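Local coordinates for putative tetR-family transcriptional regulatory protein (Streptomyces coelicolor, PDB 2DG8) that probably binds DNA through a helix-turn-helix domain and regulates transcription in response to a ligand, as in other TetR-family regulators, at residues G40-L43 and G44-T47; V69-F72 and D73-G77; A80-D83 and E84-A88. All blocks are in the same frame, centred on the assembly; numbering follows the deposited sequence.

The three contacts follow one another along the chain and sample helix-turn-helix and regulatory parts of a TetR-type fold. Contact 1 is the turn inside the helix-turn-helix. Contact 2 lies near the end of helix 53-77, the long helix that runs from the DNA-binding end into the helical body; its centre is about 34 Å from that of contact 1. Contact 3 starts the next helix, 82-98, and lies about 46 Å centre to centre from contact 1, on the opposite side of the chain's centre. Contacts 2 and 3 have centres about 12 Å apart and touch: His75 O packs against Ala88 CB at 3.5 Å.

Contact 1: G40-L43 and G44-T47; sequences GVPL and GSMT
Val41 and Met46 make the apolar part of this turn: the branch methyl CG2 of Val41 meets the terminal methyl CE of Met46 at 3.5 Å, the two side chains crossing at about a right angle. Met46 reaches it by folding back, its chain turned at chi2 (-59°) and again about the CG-SD bond (chi3 103°). CG2 of Val41 also packs on Ser45 CB, 3.9 Å away. Outside the turn, Met46 lies on Ile14 of helix 10-25 and on Ile35 and Ala36 of helix 32-39, so this small cluster is part of the DNA-binding domain's interior.

The polar part is a pair of bonds from i+3 to i. Ser45 N donates to Pro42 O at 2.8 Å, and Met46 N to Leu43 O at 3.1 Å. Ser45 OG adds a weak bond to Pro42 O at 3.2 Å while its oxygen rests against the proline ring, 3.2 Å from Pro42 CG.

Gly40, at positive phi, ends helix 32-39 with a Schellman motif. By the family's motif and the order of helices 32-39 and 44-49, this is the turn of a helix-turn-helix, with helix 44-49 the probable recognition helix. Chemically, Pro42 O takes a sound bond from Ser45 N and a weak one from Ser45 OG, while Met46 packs on both preceding helices: a polar helix start beside an apolar contact on the same turn.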
loop_
_atom_site.group_PDB
_atom_site.type_symbol
_atom_site.label_atom_id
_atom_site.label_comp_id
_atom_site.label_asym_id
_atom_site.label_seq_id
_atom_site.Cartn_x
_atom_site.Cartn_y
_atom_site.Cartn_z
ATOM N N GLY A 40 10.577 -8.107 -27.369
ATOM C CA GLY A 40 11.038 -8.315 -28.729
ATOM C C GLY A 40 12.241 -9.236 -28.738
ATOM O O GLY A 40 13.302 -8.885 -29.252
ATOM N N VAL A 41 12.081 -10.409 -28.133
ATOM C CA VAL A 41 13.139 -11.411 -28.069
ATOM C C VAL A 41 12.481 -12.770 -28.261
ATOM O O VAL A 41 11.325 -12.964 -27.891
ATOM C CB VAL A 41 13.872 -11.404 -26.692
ATOM C CG1 VAL A 41 14.308 -9.996 -26.342
ATOM C CG2 VAL A 41 12.962 -11.971 -25.596
ATOM N N PRO A 42 13.200 -13.729 -28.856
ATOM C CA PRO A 42 12.571 -15.040 -29.038
ATOM C C PRO A 42 12.140 -15.669 -27.710
ATOM O O PRO A 42 12.779 -15.463 -26.670
ATOM C CB PRO A 42 13.647 -15.847 -29.771
ATOM C CG PRO A 42 14.935 -15.162 -29.397
ATOM C CD PRO A 42 14.561 -13.701 -29.420
ATOM N N LEU A 43 11.046 -16.426 -27.756
ATOM C CA LEU A 43 10.494 -17.092 -26.580
ATOM C C LEU A 43 11.557 -17.853 -25.784
ATOM O O LEU A 43 11.560 -17.833 -24.549
ATOM C CB LEU A 43 9.377 -18.054 -27.006
ATOM C CG LEU A 43 8.696 -18.891 -25.916
ATOM C CD1 LEU A 43 7.900 -17.989 -24.970
ATOM C CD2 LEU A 43 7.760 -19.906 -26.575
ATOM N N GLY A 44 12.462 -18.516 -26.496
ATOM C CA GLY A 44 13.505 -19.279 -25.834
ATOM C C GLY A 44 14.415 -18.459 -24.929
ATOM O O GLY A 44 15.006 -18.999 -23.993
ATOM N N SER A 45 14.533 -17.159 -25.199
ATOM C CA SER A 45 15.386 -16.289 -24.396
ATOM C C SER A 45 14.922 -16.211 -22.946
ATOM O O SER A 45 15.719 -15.930 -22.055
ATOM C CB SER A 45 15.416 -14.875 -24.976
ATOM O OG SER A 45 15.858 -14.874 -26.312
ATOM N N MET A 46 13.636 -16.453 -22.714
ATOM C CA MET A 46 13.090 -16.393 -21.362
ATOM C C MET A 46 13.767 -17.418 -20.451
ATOM O O MET A 46 14.313 -17.068 -19.406
ATOM C CB MET A 46 11.572 -16.631 -21.383
ATOM C CG MET A 46 10.757 -15.531 -22.076
ATOM S SD MET A 46 10.968 -13.879 -21.330
ATOM C CE MET A 46 12.013 -13.159 -22.436
ATOM N N THR A 47 13.736 -18.683 -20.858
ATOM C CA THR A 47 14.336 -19.757 -20.072
ATOM C C THR A 47 15.859 -19.848 -20.226
ATOM O O THR A 47 16.528 -20.580 -19.499
ATOM C CB THR A 47 13.699 -21.105 -20.435
ATOM O OG1 THR A 47 13.759 -21.294 -21.854
ATOM C CG2 THR A 47 12.253 -21.134 -19.980
#

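Contact 2: V69-F72 and D73-G77; sequences VAVF and DEHLG
Val69 opens the walk along this helix by accepting the backbone N-H of Asp73 at its carbonyl, with 3.0 Å between Val69 O and Asp73 N; its own side chain turns to Trp127 and His134 of helix 121-135. One residue on, Ala70 O takes Glu74 N at 2.7 Å, and the beta carbons of Asp73 and Glu74 both lie close to that carbonyl.

Val71 carries the distinctive feature. Its carbonyl oxygen is shared by two donors of one residue: His75 N at 3.2 Å and the ring nitrogen ND1 at 3.1 Å, which come from opposite faces of the carbonyl plane. His75 CG lies beside its own backbone N (chi1 -75°), which brings ND1 back along the helix to the carbonyl four residues earlier. The oxygen lies only 3° out of the imidazole plane, and the ring bond is nearly straight (166°). Val71 CG1 stands alongside the ring, 3.9 Å from ND1.

Phe72 O receives Leu76 N at 2.8 Å, and Leu76 CB lies 3.2 Å from Phe72 O. Both side chains lie on Leu92 of helix 82-98, within the helical core. The bond from ND1 places a proton on that nitrogen and fixes the ring's rotation; the nearby acids Asp91 and Glu95, which His75 touches, might favour a protonated ring.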
loop_
_atom_site.group_PDB
_atom_site.type_symbol
_atom_site.label_atom_id
_atom_site.label_comp_id
_atom_site.label_asym_id
_atom_site.label_seq_id
_atom_site.Cartn_x
_atom_site.Cartn_y
_atom_site.Cartn_z
ATOM N N VAL A 69 14.478 3.596 -4.806
ATOM C CA VAL A 69 15.510 3.881 -3.820
ATOM C C VAL A 69 16.369 5.028 -4.343
ATOM O O VAL A 69 16.790 5.903 -3.590
ATOM C CB VAL A 69 16.403 2.644 -3.575
ATOM C CG1 VAL A 69 17.706 3.053 -2.888
ATOM C CG2 VAL A 69 15.651 1.636 -2.709
ATOM N N ALA A 70 16.618 5.018 -5.646
ATOM C CA ALA A 70 17.424 6.055 -6.264
ATOM C C ALA A 70 16.673 7.379 -6.201
ATOM O O ALA A 70 17.282 8.447 -6.168
ATOM C CB ALA A 70 17.726 5.689 -7.710
ATOM N N VAL A 71 15.346 7.310 -6.201
ATOM C CA VAL A 71 14.545 8.526 -6.130
ATOM C C VAL A 71 14.764 9.151 -4.758
ATOM O O VAL A 71 14.773 10.374 -4.620
ATOM C CB VAL A 71 13.044 8.243 -6.339
ATOM C CG1 VAL A 71 12.249 9.524 -6.155
ATOM C CG2 VAL A 71 12.812 7.700 -7.742
ATOM N N PHE A 72 14.937 8.299 -3.750
ATOM C CA PHE A 72 15.194 8.765 -2.397
ATOM C C PHE A 72 16.561 9.445 -2.405
ATOM O O PHE A 72 16.737 10.527 -1.843
ATOM C CB PHE A 72 15.203 7.586 -1.416
ATOM C CG PHE A 72 13.840 7.240 -0.861
ATOM C CD1 PHE A 72 13.599 7.306 0.508
ATOM C CD2 PHE A 72 12.797 6.878 -1.705
ATOM C CE1 PHE A 72 12.336 7.013 1.034
ATOM C CE2 PHE A 72 11.526 6.579 -1.192
ATOM C CZ PHE A 72 11.297 6.651 0.178
ATOM N N ASP A 73 17.519 8.801 -3.064
ATOM C CA ASP A 73 18.871 9.324 -3.161
ATOM C C ASP A 73 18.878 10.667 -3.876
ATOM O O ASP A 73 19.560 11.603 -3.455
ATOM C CB ASP A 73 19.762 8.356 -3.928
ATOM C CG ASP A 73 21.207 8.807 -3.955
ATOM O OD1 ASP A 73 21.983 8.274 -4.775
ATOM O OD2 ASP A 73 21.562 9.693 -3.145
ATOM N N GLU A 74 18.118 10.757 -4.963
ATOM C CA GLU A 74 18.040 11.994 -5.727
ATOM C C GLU A 74 17.605 13.178 -4.857
ATOM O O GLU A 74 18.218 14.248 -4.899
ATOM C CB GLU A 74 17.055 11.841 -6.890
ATOM C CG GLU A 74 17.051 13.034 -7.848
ATOM C CD GLU A 74 15.901 12.996 -8.847
ATOM O OE1 GLU A 74 15.720 11.960 -9.526
ATOM O OE2 GLU A 74 15.181 14.012 -8.957
ATOM N N HIS A 75 16.545 12.986 -4.076
ATOM C CA HIS A 75 16.030 14.047 -3.218
ATOM C C HIS A 75 16.858 14.292 -1.972
ATOM O O HIS A 75 17.207 15.434 -1.669
ATOM C CB HIS A 75 14.586 13.749 -2.790
ATOM C CG HIS A 75 13.579 13.983 -3.868
ATOM N ND1 HIS A 75 13.326 13.065 -4.864
ATOM C CD2 HIS A 75 12.794 15.054 -4.135
ATOM C CE1 HIS A 75 12.430 13.559 -5.698
ATOM N NE2 HIS A 75 12.090 14.765 -5.280
ATOM N N LEU A 76 17.156 13.217 -1.250
ATOM C CA LEU A 76 17.909 13.303 -0.005
ATOM C C LEU A 76 19.393 13.603 -0.190
ATOM O O LEU A 76 19.994 14.325 0.609
ATOM C CB LEU A 76 17.744 12.007 0.795
ATOM C CG LEU A 76 16.379 11.699 1.425
ATOM C CD1 LEU A 76 16.071 12.709 2.529
ATOM C CD2 LEU A 76 15.304 11.737 0.371
ATOM N N GLY A 77 19.987 13.041 -1.234
ATOM C CA GLY A 77 21.399 13.268 -1.477
ATOM C C GLY A 77 21.735 14.733 -1.686
ATOM O O GLY A 77 22.853 15.162 -1.396
#

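Contact 3: A80-D83 and E84-A88; sequences ADRD and EAREA
Arg86 lays one corner of its guanidinium over the face of that of Arg82: NH1 stands 3.1 Å above the Arg82 plane, offset toward its rim, and the two planes are 80° apart, close to a T. Nearer the backbone of Arg82, Arg86 NH2 rests 3.3 Å from Arg82 CB. Arg86 runs extended from CG to NE (chi2 -175°, chi3 174°), which carries its head alongside Arg82; there NE hydrogen-bonds Thr178 OG1, just after helix 167-177. Its NH2 makes a long salt bridge to Asp83 OD1 at 3.6 Å.

This is the N-terminal start of helix 82-98 in the TetR-type C-terminal domain, where Ala85 lies on His138 and Phe139. Asp81, the N-cap, accepts Glu84 N at OD2 (3.3 Å), met from above the carboxylate plane. Glu84 in turn reaches back to take Ala80 N at 2.7 Å with the anti lone pair of OE1. Glu87 makes its salt bridge with Arg167.

Like charges thus meet twice. Asp81 OD1 and Glu84 OE1 are 4.3 Å apart, a repulsion the helix start may ease, chiefly for Asp81. Arg82 NH2 and Arg86 NH1, both donors, stand 3.2 Å apart, and their repulsion is probably eased by Asp83, bridged to Arg86.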
loop_
_atom_site.group_PDB
_atom_site.type_symbol
_atom_site.label_atom_id
_atom_site.label_comp_id
_atom_site.label_asym_id
_atom_site.label_seq_id
_atom_site.Cartn_x
_atom_site.Cartn_y
_atom_site.Cartn_z
ATOM N N ALA A 80 21.581 19.509 2.308
ATOM C CA ALA A 80 22.760 19.895 3.077
ATOM C C ALA A 80 22.634 19.724 4.594
ATOM O O ALA A 80 23.630 19.459 5.272
ATOM C CB ALA A 80 23.128 21.343 2.750
ATOM N N ASP A 81 21.422 19.871 5.119
ATOM C CA ASP A 81 21.181 19.745 6.554
ATOM C C ASP A 81 19.784 19.200 6.835
ATOM O O ASP A 81 19.046 18.875 5.902
ATOM C CB ASP A 81 21.324 21.111 7.216
ATOM C CG ASP A 81 20.690 22.216 6.393
ATOM O OD1 ASP A 81 21.399 22.821 5.562
ATOM O OD2 ASP A 81 19.477 22.468 6.560
ATOM N N ARG A 82 19.425 19.109 8.116
ATOM C CA ARG A 82 18.106 18.617 8.514
ATOM C C ARG A 82 16.999 19.388 7.802
ATOM O O ARG A 82 16.095 18.797 7.214
ATOM C CB ARG A 82 17.865 18.783 10.021
ATOM C CG ARG A 82 18.688 17.930 10.974
ATOM C CD ARG A 82 18.169 18.158 12.403
ATOM N NE ARG A 82 17.884 19.576 12.656
ATOM C CZ ARG A 82 17.222 20.043 13.715
ATOM N NH1 ARG A 82 17.015 21.345 13.846
ATOM N NH2 ARG A 82 16.762 19.214 14.641
ATOM N N ASP A 83 17.067 20.716 7.879
ATOM C CA ASP A 83 16.058 21.561 7.266
ATOM C C ASP A 83 15.835 21.268 5.793
ATOM O O ASP A 83 14.691 21.166 5.355
ATOM C CB ASP A 83 16.399 23.042 7.454
ATOM C CG ASP A 83 16.119 23.535 8.869
ATOM O OD1 ASP A 83 15.022 23.249 9.403
ATOM O OD2 ASP A 83 16.993 24.219 9.444
ATOM N N GLU A 84 16.913 21.138 5.023
ATOM C CA GLU A 84 16.763 20.847 3.602
ATOM C C GLU A 84 16.255 19.419 3.433
ATOM O O GLU A 84 15.470 19.140 2.536
ATOM C CB GLU A 84 18.091 21.019 2.858
ATOM C CG GLU A 84 18.708 22.404 2.986
ATOM C CD GLU A 84 19.724 22.703 1.892
ATOM O OE1 GLU A 84 20.492 21.791 1.509
ATOM O OE2 GLU A 84 19.762 23.861 1.422
ATOM N N ALA A 85 16.694 18.525 4.313
ATOM C CA ALA A 85 16.267 17.133 4.267
ATOM C C ALA A 85 14.756 17.032 4.452
ATOM O O ALA A 85 14.082 16.326 3.703
ATOM C CB ALA A 85 16.972 16.329 5.347
ATOM N N ARG A 86 14.230 17.739 5.451
ATOM C CA ARG A 86 12.797 17.723 5.722
ATOM C C ARG A 86 12.039 18.229 4.503
ATOM O O ARG A 86 11.009 17.669 4.120
ATOM C CB ARG A 86 12.458 18.612 6.926
ATOM C CG ARG A 86 13.084 18.174 8.234
ATOM C CD ARG A 86 12.595 19.040 9.390
ATOM N NE ARG A 86 13.069 18.553 10.687
ATOM C CZ ARG A 86 14.162 18.991 11.310
ATOM N NH1 ARG A 86 14.502 18.477 12.488
ATOM N NH2 ARG A 86 14.910 19.948 10.768
ATOM N N GLU A 87 12.554 19.301 3.908
ATOM C CA GLU A 87 11.948 19.915 2.727
ATOM C C GLU A 87 12.066 18.944 1.549
ATOM O O GLU A 87 11.174 18.845 0.704
ATOM C CB GLU A 87 12.690 21.213 2.395
ATOM C CG GLU A 87 11.859 22.266 1.673
ATOM C CD GLU A 87 10.859 22.953 2.591
ATOM O OE1 GLU A 87 11.247 23.347 3.711
ATOM O OE2 GLU A 87 9.691 23.111 2.190
ATOM N N ALA A 88 13.192 18.240 1.506
ATOM C CA ALA A 88 13.463 17.275 0.454
ATOM C C ALA A 88 12.480 16.113 0.542
ATOM O O ALA A 88 12.012 15.605 -0.479
ATOM C CB ALA A 88 14.906 16.754 0.582
#